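Local coordinates for protein transcriptional regulator nlh2 (Aquifex aeolicus, PDB 4G3V) that probably activates sigma-54-dependent transcription under control of its GAF domain, captured here in an inactive state, at residues A[13-18]-A[30-35]; A[43-48]-A[59-64]; A[93-98]-A[109-114]; A[114-119]-A[130-135]. All blocks are in the same frame, centred on the assembly; numbering follows the deposited sequence.

Interaction 1 (A[13-18]-A[30-35]); sequences NEITKI and KEVLKV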
loop_
_atom_site.group_PDB
_atom_site.type_symbol
_atom_site.label_atom_id
_atom_site.label_comp_id
_atom_site.label_asym_id
_atom_site.label_seq_id
_atom_site.Cartn_x
_atom_site.Cartn_y
_atom_site.Cartn_z
ATOM N N ASN A 13 -3.683 3.489 -6.357
ATOM C CA ASN A 13 -4.423 2.654 -7.317
ATOM C C ASN A 13 -3.737 2.606 -8.682
ATOM O O ASN A 13 -3.635 1.552 -9.304
ATOM C CB ASN A 13 -5.863 3.154 -7.505
ATOM C CG ASN A 13 -6.685 3.063 -6.244
ATOM O OD1 ASN A 13 -6.367 2.299 -5.335
ATOM N ND2 ASN A 13 -7.761 3.847 -6.183
ATOM N N GLU A 14 -3.257 3.756 -9.147
ATOM C CA GLU A 14 -2.625 3.854 -10.467
ATOM C C GLU A 14 -1.307 3.077 -10.504
ATOM O O GLU A 14 -1.022 2.366 -11.458
ATOM C CB GLU A 14 -2.391 5.324 -10.814
ATOM C CG GLU A 14 -1.623 5.570 -12.116
ATOM C CD GLU A 14 -2.361 5.162 -13.378
ATOM O OE1 GLU A 14 -3.491 4.630 -13.310
ATOM O OE2 GLU A 14 -1.786 5.396 -14.461
ATOM N N ILE A 15 -0.508 3.200 -9.444
ATOM C CA ILE A 15 0.745 2.468 -9.349
ATOM C C ILE A 15 0.499 0.964 -9.355
ATOM O O ILE A 15 1.221 0.224 -10.015
ATOM C CB ILE A 15 1.559 2.926 -8.107
ATOM C CG1 ILE A 15 2.120 4.339 -8.373
ATOM C CG2 ILE A 15 2.694 1.965 -7.809
ATOM C CD1 ILE A 15 2.734 5.027 -7.148
ATOM N N THR A 16 -0.542 0.505 -8.658
ATOM C CA THR A 16 -0.844 -0.926 -8.641
ATOM C C THR A 16 -1.230 -1.411 -10.037
ATOM O O THR A 16 -0.842 -2.500 -10.463
ATOM C CB THR A 16 -1.958 -1.230 -7.620
ATOM O OG1 THR A 16 -1.519 -0.813 -6.322
ATOM C CG2 THR A 16 -2.311 -2.697 -7.562
ATOM N N LYS A 17 -1.980 -0.587 -10.749
ATOM C CA LYS A 17 -2.362 -0.884 -12.128
ATOM C C LYS A 17 -1.130 -1.018 -13.029
ATOM O O LYS A 17 -1.026 -1.964 -13.809
ATOM C CB LYS A 17 -3.282 0.208 -12.653
ATOM C CG LYS A 17 -3.776 -0.024 -14.067
ATOM C CD LYS A 17 -4.827 1.025 -14.466
ATOM C CE LYS A 17 -5.265 0.851 -15.908
ATOM N NZ LYS A 17 -6.201 1.932 -16.360
ATOM N N ILE A 18 -0.193 -0.080 -12.915
ATOM C CA ILE A 18 1.054 -0.141 -13.682
ATOM C C ILE A 18 1.855 -1.403 -13.346
ATOM O O ILE A 18 2.303 -2.133 -14.240
ATOM C CB ILE A 18 1.923 1.086 -13.396
ATOM C CG1 ILE A 18 1.266 2.349 -13.956
ATOM C CG2 ILE A 18 3.328 0.911 -13.969
ATOM C CD1 ILE A 18 1.796 3.618 -13.329
ATOM N N LYS A 30 10.114 3.493 -13.993
ATOM C CA LYS A 30 10.077 4.854 -14.488
ATOM C C LYS A 30 8.657 5.409 -14.438
ATOM O O LYS A 30 8.467 6.560 -14.074
ATOM C CB LYS A 30 10.623 4.923 -15.921
ATOM C CG LYS A 30 10.700 6.317 -16.468
ATOM C CD LYS A 30 11.802 7.121 -15.767
ATOM C CE LYS A 30 11.971 8.495 -16.397
ATOM N NZ LYS A 30 13.325 9.033 -16.163
ATOM N N GLU A 31 7.664 4.599 -14.811
ATOM C CA GLU A 31 6.286 5.084 -14.862
ATOM C C GLU A 31 5.784 5.379 -13.443
ATOM O O GLU A 31 5.035 6.329 -13.229
ATOM C CB GLU A 31 5.379 4.087 -15.574
ATOM C CG GLU A 31 3.982 4.603 -15.871
ATOM C CD GLU A 31 3.921 5.642 -16.979
ATOM O OE1 GLU A 31 4.958 5.958 -17.611
ATOM O OE2 GLU A 31 2.803 6.142 -17.220
ATOM N N VAL A 32 6.205 4.582 -12.465
ATOM C CA VAL A 32 5.889 4.897 -11.069
ATOM C C VAL A 32 6.407 6.295 -10.680
ATOM O O VAL A 32 5.676 7.106 -10.091
ATOM C CB VAL A 32 6.463 3.835 -10.116
ATOM C CG1 VAL A 32 6.332 4.275 -8.637
ATOM C CG2 VAL A 32 5.769 2.519 -10.336
ATOM N N LEU A 33 7.656 6.597 -11.015
ATOM C CA LEU A 33 8.216 7.896 -10.666
ATOM C C LEU A 33 7.515 9.021 -11.423
ATOM O O LEU A 33 7.334 10.120 -10.889
ATOM C CB LEU A 33 9.725 7.926 -10.923
ATOM C CG LEU A 33 10.528 6.889 -10.115
ATOM C CD1 LEU A 33 12.037 7.036 -10.327
ATOM C CD2 LEU A 33 10.200 6.982 -8.641
ATOM N N LYS A 34 7.113 8.748 -12.658
ATOM C CA LYS A 34 6.398 9.734 -13.450
ATOM C C LYS A 34 5.052 10.077 -12.815
ATOM O O LYS A 34 4.659 11.246 -12.767
ATOM C CB LYS A 34 6.192 9.223 -14.877
ATOM C CG LYS A 34 5.533 10.218 -15.803
ATOM C CD LYS A 34 5.275 9.600 -17.173
ATOM C CE LYS A 34 6.554 9.120 -17.829
ATOM N NZ LYS A 34 6.288 8.459 -19.136
ATOM N N VAL A 35 4.342 9.069 -12.317
ATOM C CA VAL A 35 3.053 9.361 -11.689
ATOM C C VAL A 35 3.241 10.020 -10.312
ATOM O O VAL A 35 2.405 10.815 -9.884
ATOM C CB VAL A 35 2.063 8.146 -11.659
ATOM C CG1 VAL A 35 1.740 7.690 -13.088
ATOM C CG2 VAL A 35 2.592 7.005 -10.871
#
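Ile18 and Ile15 of helix 13-18 meet Glu31, Val32 and Val35 of helix 30-35, and the two short axes run nearly antiparallel, at 164°, with a closest approach of 9.9 Å. Such spacing fits helices joined through branched aliphatic side chains, and no hydrogen bond passes between the segments. Ile18 can be followed outward from its CB, which points at the other helix. Its CG2 branch comes up to CB of Glu31, while the CG1 branch, lying beside the backbone N (chi1 -68°), crosses the Glu31 side chain at about a right angle. At the end of that branch CD1 makes the tightest touch, 3.5 Å from Glu31 CG, and it also meets Val35 CG1 tip to tip at 4.1 Å. Ile15 lies one turn earlier: its CG1 is 3.7 Å from Val35 CG2, and its CD1 is 4.0 Å from Val32 CG1. Glu14 adds only its aliphatic part, CG resting on Val35 CG1.

Ile152 of helix 139-162 touches both Ile15 and Val32, which places the pair in a helical layer of the GAF domain. On another side of helix 13-18, Asn13 bonds to Asn150 and Asn154 of the second subunit, so the same helix also serves the dimer.

The carboxylates turn from the apolar seam: in one of two modelled conformers of Lys34, NZ lies 3.2 Å from Glu31 OE1, a doubtful salt bridge. Glu14 OE2 and Glu31 OE2 stand 5.4 Å apart, and their like charges probably repel mildly, so cohesion rests on aliphatic contact.

Interaction 2 (A[43-48]-A[59-64]); sequences EHSFIA and SSYGYF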
loop_
_atom_site.group_PDB
_atom_site.type_symbol
_atom_site.label_atom_id
_atom_site.label_comp_id
_atom_site.label_asym_id
_atom_site.label_seq_id
_atom_site.Cartn_x
_atom_site.Cartn_y
_atom_site.Cartn_z
ATOM N N GLU A 43 9.328 16.080 -7.800
ATOM C CA GLU A 43 10.101 16.476 -8.971
ATOM C C GLU A 43 11.434 15.737 -9.124
ATOM O O GLU A 43 11.961 15.647 -10.224
ATOM C CB GLU A 43 10.312 18.000 -8.958
ATOM C CG GLU A 43 9.020 18.791 -9.249
ATOM C CD GLU A 43 8.969 20.152 -8.561
ATOM O OE1 GLU A 43 8.673 20.192 -7.347
ATOM O OE2 GLU A 43 9.211 21.184 -9.223
ATOM N N HIS A 44 11.972 15.207 -8.030
ATOM C CA HIS A 44 13.226 14.464 -8.071
ATOM C C HIS A 44 13.089 13.168 -7.282
ATOM O O HIS A 44 12.659 13.180 -6.129
ATOM C CB HIS A 44 14.367 15.291 -7.470
ATOM C CG HIS A 44 14.457 16.690 -8.013
ATOM N ND1 HIS A 44 15.093 16.986 -9.192
ATOM C CD2 HIS A 44 13.987 17.865 -7.528
ATOM C CE1 HIS A 44 15.022 18.291 -9.419
ATOM N NE2 HIS A 44 14.360 18.846 -8.421
ATOM N N SER A 45 13.480 12.053 -7.879
ATOM C CA SER A 45 13.301 10.769 -7.216
ATOM C C SER A 45 14.134 9.701 -7.875
ATOM O O SER A 45 14.548 9.848 -9.027
ATOM C CB SER A 45 11.828 10.334 -7.275
ATOM O OG SER A 45 11.409 10.172 -8.620
ATOM N N PHE A 46 14.368 8.615 -7.146
ATOM C CA PHE A 46 15.006 7.457 -7.728
ATOM C C PHE A 46 14.605 6.198 -6.984
ATOM O O PHE A 46 14.146 6.258 -5.853
ATOM C CB PHE A 46 16.540 7.623 -7.793
ATOM C CG PHE A 46 17.235 7.656 -6.449
ATOM C CD1 PHE A 46 17.468 6.490 -5.737
ATOM C CD2 PHE A 46 17.691 8.854 -5.929
ATOM C CE1 PHE A 46 18.125 6.525 -4.493
ATOM C CE2 PHE A 46 18.351 8.906 -4.702
ATOM C CZ PHE A 46 18.572 7.743 -3.985
ATOM N N ILE A 47 14.730 5.070 -7.675
ATOM C CA ILE A 47 14.546 3.761 -7.088
ATOM C C ILE A 47 15.881 3.058 -7.268
ATOM O O ILE A 47 16.385 2.960 -8.387
ATOM C CB ILE A 47 13.400 2.992 -7.772
ATOM C CG1 ILE A 47 12.078 3.700 -7.486
ATOM C CG2 ILE A 47 13.354 1.556 -7.302
ATOM C CD1 ILE A 47 10.898 3.260 -8.355
ATOM N N ALA A 48 16.478 2.637 -6.153
ATOM C CA ALA A 48 17.756 1.936 -6.173
ATOM C C ALA A 48 17.541 0.477 -5.792
ATOM O O ALA A 48 16.713 0.159 -4.933
ATOM C CB ALA A 48 18.724 2.581 -5.225
ATOM N N SER A 59 16.218 3.353 -11.620
ATOM C CA SER A 59 15.350 4.290 -12.317
ATOM C C SER A 59 15.388 5.635 -11.613
ATOM O O SER A 59 15.630 5.709 -10.406
ATOM C CB SER A 59 13.922 3.754 -12.337
ATOM O OG SER A 59 13.124 4.498 -13.227
ATOM N N SER A 60 15.143 6.704 -12.357
ATOM C CA SER A 60 15.273 8.028 -11.785
ATOM C C SER A 60 14.343 9.011 -12.469
ATOM O O SER A 60 13.834 8.747 -13.565
ATOM C CB SER A 60 16.719 8.509 -11.908
ATOM O OG SER A 60 17.119 8.552 -13.265
ATOM N N TYR A 61 14.125 10.147 -11.820
ATOM C CA TYR A 61 13.284 11.188 -12.387
ATOM C C TYR A 61 13.782 12.550 -11.934
ATOM O O TYR A 61 14.152 12.724 -10.771
ATOM C CB TYR A 61 11.829 10.991 -11.962
ATOM C CG TYR A 61 10.885 11.965 -12.626
ATOM C CD1 TYR A 61 10.646 13.212 -12.065
ATOM C CD2 TYR A 61 10.241 11.645 -13.812
ATOM C CE1 TYR A 61 9.797 14.111 -12.659
ATOM C CE2 TYR A 61 9.385 12.551 -14.425
ATOM C CZ TYR A 61 9.168 13.783 -13.838
ATOM O OH TYR A 61 8.321 14.703 -14.419
ATOM N N GLY A 62 13.785 13.516 -12.853
ATOM C CA GLY A 62 14.295 14.842 -12.561
ATOM C C GLY A 62 15.813 14.937 -12.573
ATOM O O GLY A 62 16.479 14.482 -13.494
ATOM N N TYR A 63 16.362 15.521 -11.518
ATOM C CA TYR A 63 17.792 15.789 -11.428
ATOM C C TYR A 63 18.630 14.521 -11.543
ATOM O O TYR A 63 19.748 14.555 -12.049
ATOM C CB TYR A 63 18.118 16.494 -10.107
ATOM C CG TYR A 63 19.594 16.763 -9.938
ATOM C CD1 TYR A 63 20.180 17.901 -10.482
ATOM C CD2 TYR A 63 20.407 15.869 -9.256
ATOM C CE1 TYR A 63 21.533 18.147 -10.341
ATOM C CE2 TYR A 63 21.760 16.105 -9.109
ATOM C CZ TYR A 63 22.318 17.247 -9.654
ATOM O OH TYR A 63 23.667 17.493 -9.517
ATOM N N PHE A 64 18.091 13.402 -11.073
ATOM C CA PHE A 64 18.832 12.143 -11.083
ATOM C C PHE A 64 18.903 11.469 -12.452
ATOM O O PHE A 64 19.591 10.457 -12.618
ATOM C CB PHE A 64 18.217 11.198 -10.068
ATOM C CG PHE A 64 18.349 11.691 -8.670
ATOM C CD1 PHE A 64 19.479 11.402 -7.933
ATOM C CD2 PHE A 64 17.361 12.470 -8.105
ATOM C CE1 PHE A 64 19.618 11.868 -6.650
ATOM C CE2 PHE A 64 17.492 12.937 -6.817
ATOM C CZ PHE A 64 18.622 12.637 -6.087
#
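Phe46 holds its CG between the backbone N and the carbonyl carbon (chi1 67°), whereas Phe64 holds its own beside the backbone N (chi1 -65°); together these turns bring the edge of Phe46 against a face of Phe64. The pair is T-shaped: centroids lie 5.0 Å apart, planes stand at 63°, and Phe46 CD2 sits 3.6 Å above the Phe64 ring, over its centre. His44 CB meets the edge of that same ring.

Beneath the rings, strands 44-51 and 54-61 form an antiparallel hairpin of the GAF sheet. Ser45 with Tyr61 and Ile47 with Ser59 are hydrogen-bonded pairs, the former closed by Tyr61 N to Ser45 O at 2.8 Å. Phe46 with Ser60 is a non-hydrogen-bonded pair.

Past the strand end, the imidazole takes over from the backbone. Tyr63 N donates to His44 ND1 at 3.0 Å, almost in the ring plane. Gly62 makes the bend with positive phi; a CB there would collide with Glu43 O and His44 ND1. The Tyr63 hydroxyl is bonded elsewhere, to Thr103 O.

Because ND1 accepts a hydrogen bond from Tyr63 N, a neutral His44 ring would probably carry its proton on NE2.

Interaction 3 (A[93-98]-A[109-114]); sequences VKHNSA and LTEKHA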
loop_
_atom_site.group_PDB
_atom_site.type_symbol
_atom_site.label_atom_id
_atom_site.label_comp_id
_atom_site.label_asym_id
_atom_site.label_seq_id
_atom_site.Cartn_x
_atom_site.Cartn_y
_atom_site.Cartn_z
ATOM N N VAL A 93 16.620 18.901 4.211
ATOM C CA VAL A 93 17.706 17.934 4.075
ATOM C C VAL A 93 18.987 18.620 3.626
ATOM O O VAL A 93 20.087 18.160 3.921
ATOM C CB VAL A 93 17.328 16.797 3.087
ATOM C CG1 VAL A 93 17.052 17.346 1.694
ATOM C CG2 VAL A 93 18.415 15.728 3.038
ATOM N N LYS A 94 18.821 19.730 2.918
ATOM C CA LYS A 94 19.930 20.498 2.379
ATOM C C LYS A 94 20.956 20.753 3.484
ATOM O O LYS A 94 22.168 20.726 3.239
ATOM C CB LYS A 94 19.382 21.813 1.811
ATOM C CG LYS A 94 20.349 22.646 0.982
ATOM C CD LYS A 94 19.615 23.848 0.393
ATOM C CE LYS A 94 20.566 24.877 -0.206
ATOM N NZ LYS A 94 21.323 24.336 -1.358
ATOM N N HIS A 95 20.468 20.961 4.707
ATOM C CA HIS A 95 21.324 21.375 5.823
ATOM C C HIS A 95 21.516 20.294 6.876
ATOM O O HIS A 95 21.953 20.579 7.998
ATOM C CB HIS A 95 20.747 22.625 6.487
ATOM C CG HIS A 95 20.691 23.816 5.576
ATOM N ND1 HIS A 95 19.529 24.228 4.959
ATOM C CD2 HIS A 95 21.661 24.665 5.163
ATOM C CE1 HIS A 95 19.785 25.289 4.212
ATOM N NE2 HIS A 95 21.070 25.573 4.316
ATOM N N ASN A 96 21.213 19.055 6.518
ATOM C CA ASN A 96 21.323 17.955 7.459
ATOM C C ASN A 96 22.711 17.327 7.469
ATOM O O ASN A 96 23.306 17.102 6.419
ATOM C CB ASN A 96 20.283 16.884 7.146
ATOM C CG ASN A 96 20.222 15.824 8.211
ATOM O OD1 ASN A 96 20.959 14.837 8.164
ATOM N ND2 ASN A 96 19.352 16.025 9.192
ATOM N N SER A 97 23.206 17.018 8.663
ATOM C CA SER A 97 24.574 16.533 8.833
ATOM C C SER A 97 24.827 15.156 8.208
ATOM O O SER A 97 25.971 14.818 7.903
ATOM C CB SER A 97 24.910 16.464 10.321
ATOM O OG SER A 97 24.210 15.388 10.937
ATOM N N ALA A 98 23.771 14.363 8.035
ATOM C CA ALA A 98 23.913 12.997 7.528
ATOM C C ALA A 98 23.722 12.925 6.015
ATOM O O ALA A 98 23.883 11.867 5.409
ATOM C CB ALA A 98 22.922 12.062 8.233
ATOM N N LEU A 109 18.591 22.013 -4.422
ATOM C CA LEU A 109 17.497 22.022 -3.454
ATOM C C LEU A 109 17.380 23.373 -2.754
ATOM O O LEU A 109 18.374 24.088 -2.603
ATOM C CB LEU A 109 17.729 20.950 -2.390
ATOM C CG LEU A 109 17.873 19.508 -2.864
ATOM C CD1 LEU A 109 18.027 18.567 -1.672
ATOM C CD2 LEU A 109 16.677 19.117 -3.711
ATOM N N THR A 110 16.161 23.717 -2.341
ATOM C CA THR A 110 15.925 24.843 -1.440
ATOM C C THR A 110 15.950 24.335 -0.009
ATOM O O THR A 110 16.089 23.139 0.226
ATOM C CB THR A 110 14.547 25.481 -1.662
ATOM O OG1 THR A 110 13.533 24.634 -1.106
ATOM C CG2 THR A 110 14.278 25.703 -3.148
ATOM N N GLU A 111 15.792 25.240 0.949
ATOM C CA GLU A 111 15.786 24.847 2.350
ATOM C C GLU A 111 14.487 24.133 2.731
ATOM O O GLU A 111 14.407 23.493 3.780
ATOM C CB GLU A 111 15.994 26.067 3.249
ATOM C CG GLU A 111 16.109 25.717 4.727
ATOM C CD GLU A 111 16.528 26.897 5.576
ATOM O OE1 GLU A 111 17.250 27.782 5.058
ATOM O OE2 GLU A 111 16.132 26.940 6.763
ATOM N N LYS A 112 13.475 24.227 1.872
ATOM C CA LYS A 112 12.183 23.606 2.160
ATOM C C LYS A 112 12.127 22.144 1.721
ATOM O O LYS A 112 11.240 21.398 2.144
ATOM C CB LYS A 112 11.055 24.401 1.504
ATOM C CG LYS A 112 11.041 25.864 1.925
ATOM C CD LYS A 112 9.624 26.398 2.066
ATOM C CE LYS A 112 8.921 26.509 0.724
ATOM N NZ LYS A 112 7.668 27.328 0.827
ATOM N N HIS A 113 13.072 21.723 0.883
ATOM C CA HIS A 113 13.070 20.336 0.408
ATOM C C HIS A 113 13.316 19.356 1.538
ATOM O O HIS A 113 14.242 19.528 2.332
ATOM C CB HIS A 113 14.132 20.110 -0.668
ATOM C CG HIS A 113 13.679 20.471 -2.045
ATOM N ND1 HIS A 113 13.935 21.703 -2.607
ATOM C CD2 HIS A 113 12.975 19.776 -2.966
ATOM C CE1 HIS A 113 13.410 21.748 -3.819
ATOM N NE2 HIS A 113 12.822 20.589 -4.062
ATOM N N ALA A 114 12.483 18.323 1.599
ATOM C CA ALA A 114 12.737 17.184 2.469
ATOM C C ALA A 114 13.152 15.981 1.631
ATOM O O ALA A 114 12.866 15.903 0.432
ATOM C CB ALA A 114 11.513 16.851 3.283
#
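The loop that follows strand 88-90 returns against the start of strand 113-122, and Val93 makes the junction with His113. Val93 N donates to His113 O at 3.1 Å, with a C=O...N angle of 160°, nearly along the C=O axis. Val93 CG1, set between its backbone N and carbonyl carbon (chi1 61°), reaches Leu109 CD1 at 3.7 Å and also lies against His113 O.

Lys94 lies extended as far as CE and bends at its last torsion. Its CD and CE come close to Leu109 O, and NZ makes a weak bond to that oxygen at 3.2 Å; the stronger partner of NZ is Gly106 O. A leucine in its place would probably leave the carbonyls of Leu109 and Gly106 without their ammonium partner.

The receiving chain is a type I turn from Thr110 to His113, which leads into strand 113-122 of the GAF sheet. An ST turn reinforces it, with Lys112 N donating to Thr110 OG1, and so does Thr110 N, which donates to His113 ND1 at 3.0 Å.

Farther out, His95 crosses Glu111 at about a right angle. Its CE1 is 3.7 Å from Glu111 OE1, and the ring and carboxylate planes are 77° apart. His95 ND1 is 4.2 Å from that oxygen, too far for a bond, and is buried by the contact without any partner in the model.

Interaction 4 (A[114-119]-A[130-135]); sequences ALIAAP and ITIFKE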
loop_
_atom_site.group_PDB
_atom_site.type_symbol
_atom_site.label_atom_id
_atom_site.label_comp_id
_atom_site.label_asym_id
_atom_site.label_seq_id
_atom_site.Cartn_x
_atom_site.Cartn_y
_atom_site.Cartn_z
ATOM N N ALA A 114 12.483 18.323 1.599
ATOM C CA ALA A 114 12.737 17.184 2.469
ATOM C C ALA A 114 13.152 15.981 1.631
ATOM O O ALA A 114 12.866 15.903 0.432
ATOM C CB ALA A 114 11.513 16.851 3.283
ATOM N N LEU A 115 13.826 15.039 2.280
ATOM C CA LEU A 115 14.164 13.767 1.674
ATOM C C LEU A 115 13.363 12.689 2.396
ATOM O O LEU A 115 13.379 12.622 3.625
ATOM C CB LEU A 115 15.669 13.508 1.808
ATOM C CG LEU A 115 16.260 12.279 1.117
ATOM C CD1 LEU A 115 17.779 12.345 1.071
ATOM C CD2 LEU A 115 15.831 11.011 1.800
ATOM N N ILE A 116 12.639 11.869 1.648
ATOM C CA ILE A 116 11.992 10.699 2.244
ATOM C C ILE A 116 12.502 9.460 1.527
ATOM O O ILE A 116 12.427 9.373 0.306
ATOM C CB ILE A 116 10.464 10.744 2.121
ATOM C CG1 ILE A 116 9.909 11.964 2.849
ATOM C CG2 ILE A 116 9.837 9.450 2.672
ATOM C CD1 ILE A 116 8.428 12.167 2.645
ATOM N N ALA A 117 13.022 8.513 2.293
ATOM C CA ALA A 117 13.562 7.291 1.735
ATOM C C ALA A 117 12.910 6.116 2.447
ATOM O O ALA A 117 12.888 6.061 3.688
ATOM C CB ALA A 117 15.076 7.260 1.886
ATOM N N ALA A 118 12.361 5.192 1.664
ATOM C CA ALA A 118 11.650 4.047 2.218
ATOM C C ALA A 118 12.185 2.759 1.616
ATOM O O ALA A 118 12.504 2.694 0.411
ATOM C CB ALA A 118 10.163 4.156 1.954
ATOM N N PRO A 119 12.254 1.715 2.439
ATOM C CA PRO A 119 12.794 0.440 1.970
ATOM C C PRO A 119 11.798 -0.289 1.070
ATOM O O PRO A 119 10.571 -0.127 1.186
ATOM C CB PRO A 119 13.024 -0.346 3.261
ATOM C CG PRO A 119 12.024 0.192 4.204
ATOM C CD PRO A 119 11.801 1.644 3.839
ATOM N N ILE A 130 13.347 3.415 -2.280
ATOM C CA ILE A 130 12.836 4.515 -3.093
ATOM C C ILE A 130 13.068 5.788 -2.307
ATOM O O ILE A 130 12.730 5.865 -1.122
ATOM C CB ILE A 130 11.356 4.349 -3.472
ATOM C CG1 ILE A 130 10.839 5.609 -4.170
ATOM C CG2 ILE A 130 10.500 4.017 -2.262
ATOM C CD1 ILE A 130 9.428 5.461 -4.755
ATOM N N THR A 131 13.679 6.769 -2.972
ATOM C CA THR A 131 14.041 8.035 -2.357
ATOM C C THR A 131 13.433 9.180 -3.157
ATOM O O THR A 131 13.561 9.230 -4.392
ATOM C CB THR A 131 15.554 8.198 -2.319
ATOM O OG1 THR A 131 16.115 7.174 -1.483
ATOM C CG2 THR A 131 15.958 9.584 -1.803
ATOM N N ILE A 132 12.783 10.099 -2.462
ATOM C CA ILE A 132 12.170 11.244 -3.122
ATOM C C ILE A 132 12.562 12.542 -2.432
ATOM O O ILE A 132 12.864 12.560 -1.243
ATOM C CB ILE A 132 10.620 11.132 -3.174
ATOM C CG1 ILE A 132 9.987 11.323 -1.801
ATOM C CG2 ILE A 132 10.190 9.780 -3.722
ATOM C CD1 ILE A 132 9.491 12.709 -1.538
ATOM N N PHE A 133 12.555 13.627 -3.194
ATOM C CA PHE A 133 12.805 14.950 -2.657
ATOM C C PHE A 133 11.586 15.818 -2.972
ATOM O O PHE A 133 11.091 15.824 -4.106
ATOM C CB PHE A 133 14.039 15.550 -3.315
ATOM C CG PHE A 133 15.321 14.865 -2.946
ATOM C CD1 PHE A 133 15.726 13.728 -3.614
ATOM C CD2 PHE A 133 16.125 15.369 -1.933
ATOM C CE1 PHE A 133 16.904 13.095 -3.281
ATOM C CE2 PHE A 133 17.297 14.744 -1.593
ATOM C CZ PHE A 133 17.693 13.599 -2.274
ATOM N N LYS A 134 11.087 16.538 -1.980
ATOM C CA LYS A 134 9.913 17.357 -2.185
ATOM C C LYS A 134 9.833 18.464 -1.138
ATOM O O LYS A 134 10.179 18.250 0.017
ATOM C CB LYS A 134 8.665 16.482 -2.110
ATOM C CG LYS A 134 7.358 17.257 -2.246
ATOM C CD LYS A 134 6.175 16.299 -2.252
ATOM C CE LYS A 134 4.859 17.035 -2.101
ATOM N NZ LYS A 134 4.587 17.906 -3.274
ATOM N N GLU A 135 9.379 19.641 -1.551
ATOM C CA GLU A 135 9.215 20.768 -0.637
ATOM C C GLU A 135 7.977 20.630 0.249
ATOM O O GLU A 135 6.910 20.243 -0.213
ATOM C CB GLU A 135 9.093 22.079 -1.421
ATOM C CG GLU A 135 10.357 22.532 -2.119
ATOM C CD GLU A 135 10.241 23.970 -2.590
ATOM O OE1 GLU A 135 9.116 24.383 -2.944
ATOM O OE2 GLU A 135 11.259 24.692 -2.589
#
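Ala114 N gives the shortest bond of the contact, 2.8 Å to Lys134 O, almost straight at 177°, though the donor rides above the carbonyl plane. Lys134 N returns a bond to Ala114 O at 3.1 Å. Phe133 CA makes a CA-H...O contact with Ala114 O at 3.2 Å. Reciprocal bonds at Ile116 with Ile132 and Ala118 with Ile130 fix the register of this antiparallel hairpin of two neighbouring inner strands of the GAF sheet, 113-122 and 125-135.

On the face carrying Thr131, Leu115 and Phe133 run alongside one another in the same direction. With CG anti to the backbone N (chi1 -174°), Leu115 sets CG 4.2 Å from the Phe133 ring centroid, off-centre, in a CH-pi contact, and CD1 3.6 Å from Phe133 CZ. The other branch, CD2, touches Thr131 CG2 at 3.9 Å. A serine replacing Leu115 would probably open a gap beside the Phe133 ring and take from Thr131 CG2 its contact with Leu115 CD2.

Helix 139-162 packs on the other face, against Ala114 and Ile116, while Thr131 OG1 bonds to Thr78. Since the backbone groups between the strands satisfy one another, both faces can carry largely buried apolar side chains.

How the interactions relate
From the N terminus, interaction 1 closes the first loop, pairing helices 4-19 and 25-40. Interaction 2 then closes the hairpin of strands 44-51 and 54-61, interaction 3 the long loop from 93-98 to 109-114, and interaction 4 the hairpin of strands 113-122 and 125-135. The four follow in series; none nests or crosses, though 3 and 4 share Ala114. Lys30 NZ bonds to Ser60 O at 2.7 Å, tying interaction 1 to 2. Phe46 N to Thr131 O, 2.9 Å, joins the hairpins of 2 and 4 within one sheet. Thr110 OG1 and Glu135 OE2, 2.7 Å apart, link 3 to 4. Interactions 1 and 3, with centres about 27 Å apart, lie on opposite sides of the chain's centre.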